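Local coordinates for protein 3'3'-cGAMP-specific phosphodiesterase 3 (PDB 5Z7C) that belongs to the HD-domain protein family and is built mainly of helices joined by loops, with two sequence regions of HD type, one of them partial, at residues C47-I50 with G51-G55; E64-D67 with L68-L72; L146-T149 with R150-G154; R405-T408 with T409-F413. The protein carries 2 engineered substitutions. One frame throughout, in Å; residues are numbered along the deposited sequence.

In the fold
All four contacts are single-helix turns, each joining residues a turn apart, but their settings differ. Contacts 1 and 2 are buried, and their helices, 43-56 and 62-73, follow one another in the chain and pack together: C48 SG lies 3.6 Å from F69 CD1. Both carry an edge-to-face pair of a histidine with another aromatic ring. Contact 3, on helix 141-160, is a surface contact, built from threonines and two arginines, one of which has an isoleucine methyl over its guanidinium face. Contact 4 is buried again, on the opposite side of the chain's centre, with its centre about 39 Å from that of contact 1; there an aspartate and threonines replace the rings.

Contact 1 of 4, residues C47-I50 with G51-G55; sequences CCWI and GMHIG
W49 and H53, four residues apart on helix 43-56, meet ring to ring. The imidazole presents its edge to the indole: the six-membered ring of W49 and the H53 ring have centroids 4.3 Å apart and planes at 59°, an edge-to-face pair in which CE1 of H53 comes in over the rim of one indole face. Two torsions bring this about. In W49, CG stands anti to the backbone N, which carries the indole up alongside the next turn; in H53, CG lies beside its own backbone N (chi1 -82°), so the imidazole leans back toward W49.

That leaning also brings H53 ND1 to the carbonyl of W49. The bond from ND1 to W49 O is 2.7 Å long with an N-H...O angle of 159°, and the oxygen lies close to the imidazole plane. The backbone N of H53 reaches W49 O as well, but weakly, at 3.3 Å. Elsewhere the turn is regular, with M52 N bonded to C48 O at 2.8 Å and I54 N to I50 O at 3.1 Å. I50 and I54 run side by side, CG2 of I50 being 4.0 Å from CD1 of I54.

F246 adjoins the aromatic pair: its carbonyl accepts from W49 NE1, and its ring meets both W49 and H53. Helix 231-242 touches I54, and helix 194-211 touches I50.

The chemistry implies a hydrogen on ND1 of H53 and an imidazole whose rotation is fixed twice, by a bond in its plane and by the indole face at its edge.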
# COMPACT_ATOMS: atom_id res chain seq x y z
N CYS A 47 -8.44 8.25 -9.32
CA CYS A 47 -9.20 9.15 -8.49
C CYS A 47 -8.50 10.44 -8.40
O CYS A 47 -9.11 11.47 -8.37
CB CYS A 47 -9.33 8.61 -7.09
SG CYS A 47 -10.27 7.05 -6.99
N CYS A 48 -7.19 10.38 -8.31
CA CYS A 48 -6.43 11.58 -8.16
C CYS A 48 -6.65 12.44 -9.34
O CYS A 48 -6.85 13.62 -9.24
CB CYS A 48 -4.96 11.25 -8.12
SG CYS A 48 -4.04 12.46 -7.13
N TRP A 49 -6.60 11.82 -10.48
CA TRP A 49 -6.78 12.53 -11.67
C TRP A 49 -8.16 13.12 -11.74
O TRP A 49 -8.31 14.26 -12.11
CB TRP A 49 -6.53 11.58 -12.81
CG TRP A 49 -6.87 12.12 -14.09
CD1 TRP A 49 -8.05 12.04 -14.68
CD2 TRP A 49 -6.04 12.86 -14.95
NE1 TRP A 49 -8.03 12.67 -15.87
CE2 TRP A 49 -6.79 13.19 -16.06
CE3 TRP A 49 -4.72 13.27 -14.90
CZ2 TRP A 49 -6.28 13.91 -17.10
CZ3 TRP A 49 -4.22 13.98 -15.93
CH2 TRP A 49 -4.99 14.30 -17.02
N ILE A 50 -9.19 12.34 -11.43
CA ILE A 50 -10.53 12.88 -11.41
C ILE A 50 -10.69 13.93 -10.35
O ILE A 50 -11.21 14.97 -10.61
CB ILE A 50 -11.52 11.76 -11.13
CG1 ILE A 50 -11.48 10.74 -12.24
CG2 ILE A 50 -12.92 12.28 -11.03
CD1 ILE A 50 -12.15 9.49 -11.89
N GLY A 51 -10.25 13.64 -9.15
CA GLY A 51 -10.41 14.58 -8.07
C GLY A 51 -9.70 15.88 -8.22
O GLY A 51 -10.18 16.89 -7.79
N MET A 52 -8.50 15.85 -8.76
CA MET A 52 -7.76 17.07 -8.97
C MET A 52 -8.49 17.92 -9.98
O MET A 52 -8.57 19.11 -9.85
CB MET A 52 -6.33 16.79 -9.37
CG MET A 52 -5.43 16.45 -8.22
SD MET A 52 -5.39 17.59 -6.93
CE MET A 52 -4.34 18.72 -7.63
N HIS A 53 -9.01 17.29 -11.00
CA HIS A 53 -9.75 18.01 -12.00
C HIS A 53 -11.03 18.65 -11.51
O HIS A 53 -11.39 19.69 -11.99
CB HIS A 53 -10.02 17.13 -13.18
CG HIS A 53 -8.88 17.05 -14.13
ND1 HIS A 53 -8.01 15.99 -14.16
CD2 HIS A 53 -8.46 17.91 -15.08
CE1 HIS A 53 -7.11 16.19 -15.10
NE2 HIS A 53 -7.36 17.35 -15.66
N ILE A 54 -11.74 18.01 -10.62
CA ILE A 54 -12.89 18.63 -10.03
C ILE A 54 -12.42 19.80 -9.25
O ILE A 54 -13.00 20.85 -9.30
CB ILE A 54 -13.58 17.66 -9.11
CG1 ILE A 54 -14.20 16.54 -9.89
CG2 ILE A 54 -14.68 18.31 -8.37
CD1 ILE A 54 -14.52 15.40 -9.05
N GLY A 55 -11.38 19.61 -8.48
CA GLY A 55 -10.88 20.67 -7.64
C GLY A 55 -10.38 21.82 -8.46
O GLY A 55 -10.46 22.96 -8.07

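Contact 2 of 4, residues E64-D67 with L68-L72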
# COMPACT_ATOMS: atom_id res chain seq x y z
N GLU A 64 -4.73 24.23 -1.07
CA GLU A 64 -5.84 23.31 -1.07
C GLU A 64 -5.67 22.24 -2.09
O GLU A 64 -5.94 21.11 -1.84
CB GLU A 64 -7.12 24.07 -1.33
CG GLU A 64 -7.41 25.02 -0.23
CD GLU A 64 -8.59 25.90 -0.48
OE1 GLU A 64 -8.86 26.26 -1.64
OE2 GLU A 64 -9.24 26.26 0.50
N LEU A 65 -5.20 22.61 -3.26
CA LEU A 65 -4.95 21.64 -4.27
C LEU A 65 -3.88 20.69 -3.85
O LEU A 65 -3.87 19.57 -4.29
CB LEU A 65 -4.56 22.32 -5.55
CG LEU A 65 -5.72 23.07 -6.12
CD1 LEU A 65 -5.25 24.27 -6.82
CD2 LEU A 65 -6.45 22.19 -7.04
N HIS A 66 -2.94 21.16 -3.08
CA HIS A 66 -1.93 20.28 -2.58
C HIS A 66 -2.52 19.28 -1.65
O HIS A 66 -2.29 18.11 -1.75
CB HIS A 66 -0.91 21.11 -1.83
CG HIS A 66 0.07 20.31 -1.04
ND1 HIS A 66 -0.18 19.89 0.24
CD2 HIS A 66 1.30 19.87 -1.33
CE1 HIS A 66 0.86 19.23 0.70
NE2 HIS A 66 1.76 19.19 -0.24
N ASP A 67 -3.28 19.76 -0.69
CA ASP A 67 -3.89 18.92 0.31
C ASP A 67 -4.86 17.97 -0.30
O ASP A 67 -5.05 16.90 0.18
CB ASP A 67 -4.55 19.77 1.37
CG ASP A 67 -3.59 20.28 2.35
OD1 ASP A 67 -2.45 20.48 1.99
OD2 ASP A 67 -3.95 20.47 3.50
N LEU A 68 -5.54 18.41 -1.32
CA LEU A 68 -6.44 17.56 -2.05
C LEU A 68 -5.73 16.44 -2.74
O LEU A 68 -6.22 15.35 -2.82
CB LEU A 68 -7.23 18.37 -3.04
CG LEU A 68 -8.20 17.57 -3.88
CD1 LEU A 68 -9.28 17.07 -3.01
CD2 LEU A 68 -8.74 18.40 -4.94
N PHE A 69 -4.56 16.71 -3.26
CA PHE A 69 -3.84 15.75 -4.04
C PHE A 69 -3.52 14.56 -3.20
O PHE A 69 -3.63 13.44 -3.62
CB PHE A 69 -2.55 16.42 -4.46
CG PHE A 69 -1.64 15.57 -5.26
CD1 PHE A 69 -1.89 15.33 -6.55
CD2 PHE A 69 -0.52 15.06 -4.72
CE1 PHE A 69 -1.08 14.58 -7.26
CE2 PHE A 69 0.28 14.31 -5.44
CZ PHE A 69 0.01 14.07 -6.72
N PHE A 70 -3.03 14.82 -2.02
CA PHE A 70 -2.74 13.80 -1.07
C PHE A 70 -3.95 13.10 -0.47
O PHE A 70 -3.92 11.91 -0.28
CB PHE A 70 -1.69 14.28 -0.09
CG PHE A 70 -0.37 14.49 -0.73
CD1 PHE A 70 0.33 13.45 -1.24
CD2 PHE A 70 0.15 15.73 -0.88
CE1 PHE A 70 1.50 13.65 -1.84
CE2 PHE A 70 1.33 15.91 -1.49
CZ PHE A 70 2.00 14.88 -1.97
N THR A 71 -5.02 13.82 -0.23
CA THR A 71 -6.19 13.22 0.34
C THR A 71 -6.62 12.17 -0.64
O THR A 71 -6.96 11.08 -0.25
CB THR A 71 -7.30 14.25 0.50
OG1 THR A 71 -6.99 15.10 1.58
CG2 THR A 71 -8.58 13.62 0.84
N LEU A 72 -6.59 12.49 -1.91
CA LEU A 72 -7.04 11.55 -2.90
C LEU A 72 -6.20 10.32 -2.96
O LEU A 72 -6.70 9.24 -3.12
CB LEU A 72 -7.02 12.19 -4.27
CG LEU A 72 -8.06 13.26 -4.53
CD1 LEU A 72 -7.64 14.09 -5.66
CD2 LEU A 72 -9.38 12.64 -4.83
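H66 and F70 form the aromatic pair of this turn of helix 62-73. The phenyl edge is directed at one face of the imidazole, with centroids 5.1 Å apart and planes at 66°; the nearest atoms are H66 NE2 and F70 CE2, at 3.5 Å. One turn-forming carbonyl is gripped twice: D67 O accepts from T71 N at 3.1 Å and from T71 OG1 at 3.0 Å, and the two donors approach from opposite faces of the carbonyl plane. The hydroxyl can do this because OG1 lies beside its own backbone N (chi1 -74°), directed back along the helix.

The next shell restrains the imidazole and flanks the phenyl. H66 ND1 donates to D67 OD1 over 2.9 Å at 170°, almost in the imidazole plane, and this straight bond restrains rotation of the ring that receives F70. Over one face of the phenyl, F69 CD2 sits 3.6 Å above the ring centre, while the ring of F163 also meets F70. Farther out, F195 of helix 194-211 touches D67, L68 and T71, and V167 of helix 165-168 touches D67 and T71.

Together these features make an i to i+4 aromatic pair steadied by a His-carboxylate hydrogen bond, with a threonine hydroxyl bonded back to the i-4 carbonyl, a common feature of helices, here on a helix that packs against helices 43-56 and 194-211 of a mainly helical fold.

Contact 3 of 4, residues L146-T149 with R150-G154; sequences LIQT and RCTRG
L146 O accepts from R150 N at 3.1 Å and I147 O from C151 N at 2.7 Å, the latter nearly straight at 174°, so this part of helix 141-160 keeps the i to i+4 bonding of an alpha-helix, continued by R153 N to T149 O at 2.9 Å.

Among the side chains, I147 and R150 are the clearest pair. CD1 of I147 lies over one face of the R150 guanidinium, 3.7 Å from NH1, toward the rim of the group. The arginine reaches it with CG anti to the backbone N (chi1 165°) and a bend at chi3 that turns its end back along the helix. Its NH1 has a long, weak ion pair with D175. T149 and R153 run side by side, and T149 CG2 approaches R153 NE to 3.8 Å; the T149 hydroxyl is occupied elsewhere, bonded to E145 O in the preceding turn. In T152 a chi1 of 59° sets OG1 between the backbone N and the carbonyl carbon, 2.6 Å from T149 O, but Q148 O is a rival acceptor whose position is doubtful, so the choice remains unsettled. C151 CB adds a looser contact with I147 CG2 at 4.4 Å.

Helix 108-118 runs against one side of these turns, where F114 touches L146 and T149, and N118 touches T149 and R153. Loop residues meet other side chains: P184 packs on I147 and Q148, H172 on C151, and S80 on R153.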
# COMPACT_ATOMS: atom_id res chain seq x y z
N LEU A 146 -16.63 -0.41 11.63
CA LEU A 146 -15.69 -0.61 10.59
C LEU A 146 -15.20 0.69 10.03
O LEU A 146 -14.02 0.87 9.84
CB LEU A 146 -16.42 -1.31 9.49
CG LEU A 146 -15.58 -2.20 8.64
CD1 LEU A 146 -14.92 -3.16 9.51
CD2 LEU A 146 -16.48 -2.88 7.72
N ILE A 147 -16.11 1.58 9.71
CA ILE A 147 -15.72 2.84 9.15
C ILE A 147 -14.92 3.62 10.15
O ILE A 147 -13.92 4.20 9.81
CB ILE A 147 -16.93 3.65 8.74
CG1 ILE A 147 -17.66 2.97 7.61
CG2 ILE A 147 -16.54 4.98 8.24
CD1 ILE A 147 -16.79 2.63 6.51
N GLN A 148 -15.37 3.66 11.37
CA GLN A 148 -14.77 4.54 12.32
C GLN A 148 -13.35 4.16 12.48
O GLN A 148 -12.48 5.00 12.63
CB GLN A 148 -15.46 4.35 13.65
CG GLN A 148 -14.78 5.01 14.79
CD GLN A 148 -14.98 6.47 14.81
OE1 GLN A 148 -15.74 7.01 14.02
NE2 GLN A 148 -14.32 7.14 15.72
N THR A 149 -13.12 2.88 12.49
CA THR A 149 -11.78 2.40 12.64
C THR A 149 -10.96 2.78 11.46
O THR A 149 -9.86 3.23 11.60
CB THR A 149 -11.80 0.89 12.84
OG1 THR A 149 -12.32 0.62 14.13
CG2 THR A 149 -10.45 0.30 12.78
N ARG A 150 -11.47 2.54 10.27
CA ARG A 150 -10.73 2.80 9.07
C ARG A 150 -10.43 4.26 8.90
O ARG A 150 -9.35 4.64 8.53
CB ARG A 150 -11.57 2.33 7.89
CG ARG A 150 -11.15 2.81 6.56
CD ARG A 150 -12.30 2.80 5.65
NE ARG A 150 -12.85 1.47 5.57
CZ ARG A 150 -13.78 1.11 4.70
NH1 ARG A 150 -14.27 1.99 3.84
NH2 ARG A 150 -14.24 -0.13 4.69
N CYS A 151 -11.44 5.07 9.08
CA CYS A 151 -11.32 6.47 8.88
C CYS A 151 -10.38 7.10 9.87
O CYS A 151 -9.68 8.01 9.57
CB CYS A 151 -12.69 7.12 8.83
SG CYS A 151 -13.36 7.63 10.44
N THR A 152 -10.44 6.64 11.10
CA THR A 152 -9.55 7.11 12.12
C THR A 152 -8.13 6.69 11.85
O THR A 152 -7.20 7.41 12.11
CB THR A 152 -9.98 6.56 13.45
OG1 THR A 152 -9.97 5.14 13.38
CG2 THR A 152 -11.35 6.98 13.74
N ARG A 153 -7.98 5.48 11.32
CA ARG A 153 -6.67 4.91 11.05
C ARG A 153 -5.99 5.62 9.88
O ARG A 153 -4.79 5.86 9.90
CB ARG A 153 -6.78 3.41 10.76
CG ARG A 153 -6.66 2.54 12.00
CD ARG A 153 -6.11 1.17 11.65
NE ARG A 153 -6.72 0.11 12.44
CZ ARG A 153 -6.81 -1.16 12.05
NH1 ARG A 153 -6.32 -1.53 10.88
NH2 ARG A 153 -7.39 -2.06 12.84
N GLY A 154 -6.77 5.94 8.85
CA GLY A 154 -6.22 6.59 7.69
C GLY A 154 -5.84 8.00 8.03
O GLY A 154 -4.84 8.49 7.59

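Contact 4 of 4, residues R405-T408 with T409-F413; sequences RIIT and TADIF
The carboxylate of D411 lies flat against the carbonyl of I407: I407 O stands over one face of the group, 2.9 Å from D411 CG, and I407 CG2 lies on that same side, farther out, 3.7 Å from OD2. Both carboxylate oxygens and the carbonyl are acceptors, so nothing bonds them together; the hydrogen bond of D411 OD2 goes instead to NE2 of H329. The first torsion, with CG beside the backbone N (chi1 -71°), puts the group over I407. A second flat group, the F413 ring, meets Y304 edge-to-face.

At R405 O two donors of one residue converge, T409 N at 3.0 Å and T409 OG1 at 2.8 Å, approaching from opposite faces of the carbonyl plane. D411 N bonds to I407 O at 2.9 Å, and I412 N to T408 O at 2.9 Å. The T408 hydroxyl is bonded to T404 O.

Helix 297-311 packs on T409, A410 and D411, while helix 446-456 reaches T409. H329 is the histidine of the His-Asp doublet that gives HD proteins their name, so a buried helix placing an aspartate against it is consistent with the core of an HD domain.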
# COMPACT_ATOMS: atom_id res chain seq x y z
N ARG A 405 19.08 -9.18 -5.82
CA ARG A 405 19.66 -10.43 -5.43
C ARG A 405 19.78 -10.57 -3.94
O ARG A 405 19.48 -11.61 -3.42
CB ARG A 405 21.00 -10.62 -6.12
CG ARG A 405 20.90 -11.54 -7.30
CD ARG A 405 21.76 -11.08 -8.43
NE ARG A 405 23.02 -10.54 -7.97
CZ ARG A 405 23.65 -9.54 -8.57
NH1 ARG A 405 23.12 -8.99 -9.64
NH2 ARG A 405 24.79 -9.10 -8.09
N ILE A 406 20.23 -9.54 -3.26
CA ILE A 406 20.34 -9.66 -1.84
C ILE A 406 19.00 -9.86 -1.20
O ILE A 406 18.82 -10.79 -0.45
CB ILE A 406 20.91 -8.39 -1.28
CG1 ILE A 406 22.28 -8.16 -1.87
CG2 ILE A 406 21.03 -8.46 0.21
CD1 ILE A 406 22.99 -7.02 -1.28
N ILE A 407 18.06 -8.99 -1.47
CA ILE A 407 16.79 -9.04 -0.82
C ILE A 407 16.11 -10.33 -1.16
O ILE A 407 15.43 -10.90 -0.35
CB ILE A 407 15.95 -7.84 -1.22
CG1 ILE A 407 16.54 -6.62 -0.57
CG2 ILE A 407 14.54 -7.98 -0.77
CD1 ILE A 407 15.90 -5.40 -0.96
N THR A 408 16.25 -10.75 -2.39
CA THR A 408 15.59 -11.95 -2.84
C THR A 408 16.12 -13.16 -2.10
O THR A 408 15.38 -14.04 -1.71
CB THR A 408 15.78 -12.11 -4.31
OG1 THR A 408 17.18 -12.17 -4.59
CG2 THR A 408 15.21 -10.94 -5.01
N THR A 409 17.42 -13.18 -1.91
CA THR A 409 18.06 -14.27 -1.23
C THR A 409 17.53 -14.33 0.18
O THR A 409 17.27 -15.38 0.68
CB THR A 409 19.56 -14.03 -1.21
OG1 THR A 409 20.07 -14.24 -2.53
CG2 THR A 409 20.26 -14.98 -0.31
N ALA A 410 17.37 -13.19 0.80
CA ALA A 410 16.83 -13.14 2.13
C ALA A 410 15.44 -13.65 2.12
O ALA A 410 15.02 -14.32 3.02
CB ALA A 410 16.83 -11.76 2.59
N ASP A 411 14.70 -13.29 1.11
CA ASP A 411 13.31 -13.62 1.04
C ASP A 411 13.15 -15.10 0.96
O ASP A 411 12.25 -15.66 1.55
CB ASP A 411 12.71 -13.00 -0.20
CG ASP A 411 12.59 -11.53 -0.09
OD1 ASP A 411 12.70 -10.99 1.01
OD2 ASP A 411 12.36 -10.89 -1.12
N ILE A 412 13.99 -15.74 0.18
CA ILE A 412 13.98 -17.17 0.07
C ILE A 412 14.37 -17.83 1.40
O ILE A 412 13.73 -18.76 1.83
CB ILE A 412 14.89 -17.63 -1.06
CG1 ILE A 412 14.27 -17.31 -2.40
CG2 ILE A 412 15.09 -19.10 -1.05
CD1 ILE A 412 15.20 -17.52 -3.51
N PHE A 413 15.40 -17.33 2.04
CA PHE A 413 15.85 -17.93 3.26
C PHE A 413 14.78 -17.88 4.29
O PHE A 413 14.65 -18.79 5.06
CB PHE A 413 17.11 -17.26 3.79
CG PHE A 413 17.56 -17.80 5.10
CD1 PHE A 413 18.14 -19.04 5.19
CD2 PHE A 413 17.39 -17.08 6.25
CE1 PHE A 413 18.54 -19.53 6.38
CE2 PHE A 413 17.79 -17.58 7.43
CZ PHE A 413 18.36 -18.79 7.50